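Local coordinates for T CELL surface glycoprotein CD4 (Rattus norvegicus, PDB 1CID) that probably acts as a T-cell co-receptor for MHC class II, represented here by its third and fourth extracellular, immunoglobulin-like domains, at residues A[131-136]-A[147-152]; A[158-163]-A[170-175]. All blocks are in the same frame, centred on the assembly; numbering follows the deposited sequence.

Interaction 1. Residues A[131-136]-A[147-152]; sequences LILKQE and KVIQVQ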
loop_
_atom_site.group_PDB
_atom_site.type_symbol
_atom_site.label_atom_id
_atom_site.label_comp_id
_atom_site.label_asym_id
_atom_site.label_seq_id
_atom_site.Cartn_x
_atom_site.Cartn_y
_atom_site.Cartn_z
ATOM N N LEU A 131 14.847 7.262 -2.739
ATOM C CA LEU A 131 13.907 7.927 -3.630
ATOM C C LEU A 131 14.746 8.681 -4.693
ATOM O O LEU A 131 15.847 9.208 -4.426
ATOM C CB LEU A 131 13.108 8.866 -2.775
ATOM C CG LEU A 131 11.678 8.687 -2.285
ATOM C CD1 LEU A 131 11.162 10.030 -1.794
ATOM C CD2 LEU A 131 10.793 8.090 -3.362
ATOM N N ILE A 132 14.165 8.660 -5.863
ATOM C CA ILE A 132 14.826 9.184 -7.040
ATOM C C ILE A 132 13.874 9.974 -7.900
ATOM O O ILE A 132 12.832 9.436 -8.279
ATOM C CB ILE A 132 15.319 7.870 -7.760
ATOM C CG1 ILE A 132 16.355 7.082 -6.900
ATOM C CG2 ILE A 132 15.879 8.085 -9.173
ATOM C CD1 ILE A 132 16.205 5.593 -7.421
ATOM N N LEU A 133 14.259 11.169 -8.240
ATOM C CA LEU A 133 13.544 12.091 -9.138
ATOM C C LEU A 133 14.481 12.154 -10.360
ATOM O O LEU A 133 15.654 12.443 -10.209
ATOM C CB LEU A 133 13.224 13.404 -8.454
ATOM C CG LEU A 133 11.812 13.661 -7.957
ATOM C CD1 LEU A 133 11.771 14.977 -7.315
ATOM C CD2 LEU A 133 10.814 13.596 -9.098
ATOM N N LYS A 134 14.108 11.781 -11.533
ATOM C CA LYS A 134 14.697 11.668 -12.815
ATOM C C LYS A 134 13.829 12.358 -13.878
ATOM O O LYS A 134 12.639 12.630 -13.661
ATOM C CB LYS A 134 14.476 10.280 -13.315
ATOM C CG LYS A 134 15.613 9.296 -13.406
ATOM C CD LYS A 134 14.952 8.605 -14.593
ATOM C CE LYS A 134 15.272 7.188 -14.548
ATOM N NZ LYS A 134 16.622 6.637 -14.208
ATOM N N GLN A 135 14.459 12.568 -15.028
ATOM C CA GLN A 135 13.674 13.220 -16.126
ATOM C C GLN A 135 13.102 12.020 -16.861
ATOM O O GLN A 135 13.893 11.060 -16.870
ATOM C CB GLN A 135 14.501 14.135 -16.997
ATOM C CG GLN A 135 13.941 15.545 -17.073
ATOM C CD GLN A 135 15.058 16.531 -17.199
ATOM O OE1 GLN A 135 16.203 16.234 -16.819
ATOM N NE2 GLN A 135 14.655 17.665 -17.753
ATOM N N GLU A 136 11.923 12.022 -17.413
ATOM C CA GLU A 136 11.411 10.843 -18.023
ATOM C C GLU A 136 12.424 9.822 -18.510
ATOM O O GLU A 136 12.246 8.704 -17.903
ATOM C CB GLU A 136 10.527 10.957 -19.240
ATOM C CG GLU A 136 9.590 9.712 -19.305
ATOM C CD GLU A 136 8.448 9.962 -20.243
ATOM O OE1 GLU A 136 8.316 11.094 -20.709
ATOM O OE2 GLU A 136 7.726 8.970 -20.493
ATOM N N LYS A 147 12.689 10.005 2.716
ATOM C CA LYS A 147 11.283 9.709 2.400
ATOM C C LYS A 147 10.623 10.874 1.706
ATOM O O LYS A 147 9.471 10.736 1.234
ATOM C CB LYS A 147 10.553 9.243 3.644
ATOM C CG LYS A 147 10.467 7.753 4.001
ATOM C CD LYS A 147 9.501 7.413 5.153
ATOM C CE LYS A 147 9.235 5.905 5.051
ATOM N NZ LYS A 147 7.983 5.607 5.804
ATOM N N VAL A 148 11.336 11.977 1.638
ATOM C CA VAL A 148 10.780 13.038 0.805
ATOM C C VAL A 148 11.956 13.755 0.133
ATOM O O VAL A 148 12.764 14.355 0.865
ATOM C CB VAL A 148 9.771 13.812 1.580
ATOM C CG1 VAL A 148 10.358 14.603 2.705
ATOM C CG2 VAL A 148 9.111 14.801 0.619
ATOM N N ILE A 149 12.053 13.624 -1.198
ATOM C CA ILE A 149 13.091 14.374 -1.899
ATOM C C ILE A 149 12.421 15.506 -2.666
ATOM O O ILE A 149 11.264 15.288 -2.960
ATOM C CB ILE A 149 13.903 13.499 -2.840
ATOM C CG1 ILE A 149 12.897 12.856 -3.786
ATOM C CG2 ILE A 149 14.643 12.651 -1.806
ATOM C CD1 ILE A 149 13.495 11.765 -4.699
ATOM N N GLN A 150 13.180 16.520 -2.950
ATOM C CA GLN A 150 12.640 17.730 -3.603
ATOM C C GLN A 150 13.534 18.148 -4.743
ATOM O O GLN A 150 14.701 17.769 -4.619
ATOM C CB GLN A 150 12.502 18.746 -2.465
ATOM C CG GLN A 150 11.724 20.013 -2.640
ATOM C CD GLN A 150 12.691 21.185 -2.710
ATOM O OE1 GLN A 150 13.385 21.313 -3.756
ATOM N NE2 GLN A 150 12.792 21.981 -1.628
ATOM N N VAL A 151 13.073 18.822 -5.774
ATOM C CA VAL A 151 13.878 19.298 -6.895
ATOM C C VAL A 151 13.436 20.755 -7.190
ATOM O O VAL A 151 12.303 21.140 -7.409
ATOM C CB VAL A 151 13.970 18.525 -8.213
ATOM C CG1 VAL A 151 14.439 19.244 -9.490
ATOM C CG2 VAL A 151 14.898 17.313 -8.052
ATOM N N GLN A 152 14.549 21.472 -7.193
ATOM C CA GLN A 152 14.545 22.910 -7.472
ATOM C C GLN A 152 14.536 23.169 -8.989
ATOM O O GLN A 152 15.276 22.659 -9.876
ATOM C CB GLN A 152 15.643 23.592 -6.666
ATOM C CG GLN A 152 14.988 24.446 -5.588
ATOM C CD GLN A 152 13.827 25.390 -5.882
ATOM O OE1 GLN A 152 13.913 26.305 -6.732
ATOM N NE2 GLN A 152 12.654 25.253 -5.204
#
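With CG1 set between its backbone N and carbonyl carbon (chi1 56°) and the chain extended beyond it, Ile149 carries CD1 across to Leu131 and Leu133. This methyl lies against the Leu131-Ile132 peptide, 3.4 Å from Ile132 N, and 3.5 Å from Leu131 CB. It also meets CB of Leu133, the two chains pointing opposite ways as they run alongside each other. Leu131 answers with its CD1, which rests 3.5 Å from Lys147 O, over the start of the other strand. In Val151, CG1 takes the place anti to the backbone N (chi1 161°), which puts CG2 beside that nitrogen, and Leu133 CD1 touches this CG2 at 4.0 Å. No hydrogen bond joins the two segments; the axes of strands 131-135 and 148-152 come no closer than 7.4 Å, with their N-to-C directions inclined by 20°. Leu131 also packs on both half-cystines, Cys119 and Cys161, while Ile149 and Val151 reach Val142. Interdigitated aliphatic side chains between strands of two facing sheets, grouped round the intersheet disulfide, are the hydrophobic core of an immunoglobulin β-sandwich.

Interaction 2. Residues A[158-163]-A[170-175]; sequences VWQCLL and KMDSKI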
loop_
_atom_site.group_PDB
_atom_site.type_symbol
_atom_site.label_atom_id
_atom_site.label_comp_id
_atom_site.label_asym_id
_atom_site.label_seq_id
_atom_site.Cartn_x
_atom_site.Cartn_y
_atom_site.Cartn_z
ATOM N N VAL A 158 8.580 15.345 -18.582
ATOM C CA VAL A 158 7.950 14.282 -17.814
ATOM C C VAL A 158 8.970 14.010 -16.758
ATOM O O VAL A 158 10.011 13.596 -17.268
ATOM C CB VAL A 158 7.717 13.104 -18.753
ATOM C CG1 VAL A 158 7.285 11.892 -17.983
ATOM C CG2 VAL A 158 6.620 13.341 -19.785
ATOM N N TRP A 159 8.657 14.196 -15.520
ATOM C CA TRP A 159 9.705 13.747 -14.560
ATOM C C TRP A 159 9.327 12.339 -14.094
ATOM O O TRP A 159 8.128 12.068 -14.216
ATOM C CB TRP A 159 9.741 14.652 -13.379
ATOM C CG TRP A 159 10.567 15.809 -13.773
ATOM C CD1 TRP A 159 10.171 16.786 -14.623
ATOM C CD2 TRP A 159 11.904 16.110 -13.352
ATOM N NE1 TRP A 159 11.210 17.684 -14.744
ATOM C CE2 TRP A 159 12.260 17.330 -13.976
ATOM C CE3 TRP A 159 12.826 15.522 -12.512
ATOM C CZ2 TRP A 159 13.448 17.986 -13.759
ATOM C CZ3 TRP A 159 14.040 16.176 -12.329
ATOM C CH2 TRP A 159 14.382 17.369 -12.931
ATOM N N GLN A 160 10.175 11.548 -13.547
ATOM C CA GLN A 160 9.533 10.282 -13.082
ATOM C C GLN A 160 9.871 10.163 -11.628
ATOM O O GLN A 160 10.894 10.810 -11.277
ATOM C CB GLN A 160 9.998 9.321 -14.113
ATOM C CG GLN A 160 9.840 7.932 -13.562
ATOM C CD GLN A 160 10.357 6.949 -14.585
ATOM O OE1 GLN A 160 11.446 6.981 -15.147
ATOM N NE2 GLN A 160 9.539 5.960 -14.890
ATOM N N CYS A 161 9.135 9.509 -10.730
ATOM C CA CYS A 161 9.696 9.412 -9.346
ATOM C C CYS A 161 9.851 7.924 -9.021
ATOM O O CYS A 161 8.918 7.132 -9.319
ATOM C CB CYS A 161 9.016 10.271 -8.294
ATOM S SG CYS A 161 9.721 9.818 -6.655
ATOM N N LEU A 162 10.980 7.448 -8.502
ATOM C CA LEU A 162 11.028 5.987 -8.246
ATOM C C LEU A 162 11.472 5.701 -6.825
ATOM O O LEU A 162 12.230 6.532 -6.334
ATOM C CB LEU A 162 12.002 5.406 -9.155
ATOM C CG LEU A 162 12.644 5.757 -10.433
ATOM C CD1 LEU A 162 13.521 4.523 -10.750
ATOM C CD2 LEU A 162 11.681 5.763 -11.582
ATOM N N LEU A 163 11.025 4.570 -6.345
ATOM C CA LEU A 163 11.317 3.949 -5.032
ATOM C C LEU A 163 12.083 2.643 -5.413
ATOM O O LEU A 163 11.537 1.780 -6.146
ATOM C CB LEU A 163 10.200 3.563 -4.133
ATOM C CG LEU A 163 9.962 3.143 -2.714
ATOM C CD1 LEU A 163 9.867 1.655 -2.605
ATOM C CD2 LEU A 163 11.066 3.569 -1.749
ATOM N N LYS A 170 10.949 -0.726 -6.683
ATOM C CA LYS A 170 9.681 -1.191 -6.166
ATOM C C LYS A 170 8.562 -0.566 -6.883
ATOM O O LYS A 170 7.483 -1.129 -7.084
ATOM C CB LYS A 170 9.699 -0.820 -4.705
ATOM C CG LYS A 170 10.872 -1.465 -3.970
ATOM C CD LYS A 170 10.831 -3.002 -3.986
ATOM C CE LYS A 170 11.800 -3.657 -3.015
ATOM N NZ LYS A 170 12.040 -5.129 -3.255
ATOM N N MET A 171 8.710 0.687 -7.240
ATOM C CA MET A 171 7.655 1.451 -7.980
ATOM C C MET A 171 8.170 2.807 -8.496
ATOM O O MET A 171 9.279 3.165 -8.047
ATOM C CB MET A 171 6.391 1.731 -7.215
ATOM C CG MET A 171 6.749 2.447 -5.938
ATOM S SD MET A 171 5.172 3.326 -5.531
ATOM C CE MET A 171 5.846 3.808 -3.948
ATOM N N ASP A 172 7.290 3.348 -9.325
ATOM C CA ASP A 172 7.510 4.657 -9.955
ATOM C C ASP A 172 6.187 5.385 -10.230
ATOM O O ASP A 172 5.137 4.815 -10.318
ATOM C CB ASP A 172 8.220 4.620 -11.288
ATOM C CG ASP A 172 7.457 4.037 -12.452
ATOM O OD1 ASP A 172 7.489 2.811 -12.797
ATOM O OD2 ASP A 172 6.830 4.913 -13.094
ATOM N N SER A 173 6.273 6.638 -10.479
ATOM C CA SER A 173 5.156 7.499 -10.794
ATOM C C SER A 173 5.636 8.725 -11.595
ATOM O O SER A 173 6.729 9.267 -11.251
ATOM C CB SER A 173 4.765 7.806 -9.367
ATOM O OG SER A 173 3.443 8.291 -9.435
ATOM N N LYS A 174 4.915 9.152 -12.645
ATOM C CA LYS A 174 5.193 10.247 -13.495
ATOM C C LYS A 174 4.163 11.374 -13.305
ATOM O O LYS A 174 2.983 11.225 -13.036
ATOM C CB LYS A 174 4.966 10.089 -14.982
ATOM C CG LYS A 174 5.181 8.740 -15.632
ATOM C CD LYS A 174 6.646 8.526 -15.885
ATOM C CE LYS A 174 6.780 7.341 -16.817
ATOM N NZ LYS A 174 6.141 7.766 -18.095
ATOM N N ILE A 175 4.770 12.484 -13.604
ATOM C CA ILE A 175 4.267 13.833 -13.647
ATOM C C ILE A 175 4.937 14.630 -14.807
ATOM O O ILE A 175 6.151 14.595 -15.175
ATOM C CB ILE A 175 4.525 14.432 -12.240
ATOM C CG1 ILE A 175 3.673 15.746 -12.258
ATOM C CG2 ILE A 175 6.017 14.598 -11.882
ATOM C CD1 ILE A 175 3.658 16.373 -10.826
#
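This contact is an antiparallel β-ladder between the last two long strands of the immunoglobulin-like domain, the F-G hairpin, at the edge of the four-stranded sheet; 170-175 is its outermost strand within the chain. Trp159, Cys161 and Leu163 form hydrogen-bonded pairs with Ile175, Ser173 and Met171, and Gln160 and Leu162 form non-hydrogen-bonded pairs with Lys174 and Asp172. Leu163 N donates to Met171 O at 2.8 Å in an almost straight bond, and Ser173 N reaches Cys161 O at 2.9 Å. At the other end Trp159 N donates to Ile175 O, whereas the return bond from Ile175 N is weak.

The face bearing Trp159, Cys161 and Leu163 turns to the sandwich interior: Cys161 is disulfide-bonded to Cys119, Trp159 CB touches Ile175 CG2 at 4.0 Å, and the indole swings off to donate NE1 to Glu155 O. The opposite face is more polar. There CG of Gln160 lies anti to its own backbone N (chi1 161°), and the CB-CG portion runs obliquely across Lys174, with CB 3.9 Å from Lys174 CD. Lys174 sends NZ on to a salt bridge with Glu136. An alanine in place of Gln160 would keep CB but lose CG and the amide, which would probably leave the Lys174 methylenes less covered and freer to turn. Beside them, Leu162 CD2 packs on Asp172 CB at 3.7 Å.

Near the turn, Lys170 and Met171 both face Leu163, a classic β-bulge. Lys170 CB and CG lie against Leu163 CD1, and NZ continues to salt bridges with Glu168 and Glu165. Two donors grip Leu163 O: Met171 N, on a lone pair in the carbonyl plane at 3.2 Å, and Lys170 N, tilted 20° from that plane at 2.6 Å.

How the interactions relate
Interaction 1 spans the two sheets of one domain, whereas interaction 2 zips neighbouring strands within a single sheet; their centres lie 8 Å apart. Strand 129-135 connects them, since it is the sheet neighbour of 158-165: Lys134 O probably accepts from Gln160 N, and Glu136 N probably donates to Val158 O. The chemistry follows the position. The interior contact relies on aliphatic packing without hydrogen bonds, while the hairpin at the sheet edge relies on main-chain bonds, with a mostly apolar inward face and an outward one where amide, carboxylate and lysine accompany Leu162. Both meet at Cys161, a member of the hairpin ladder on which Leu131 and Leu133 of interaction 1 also pack.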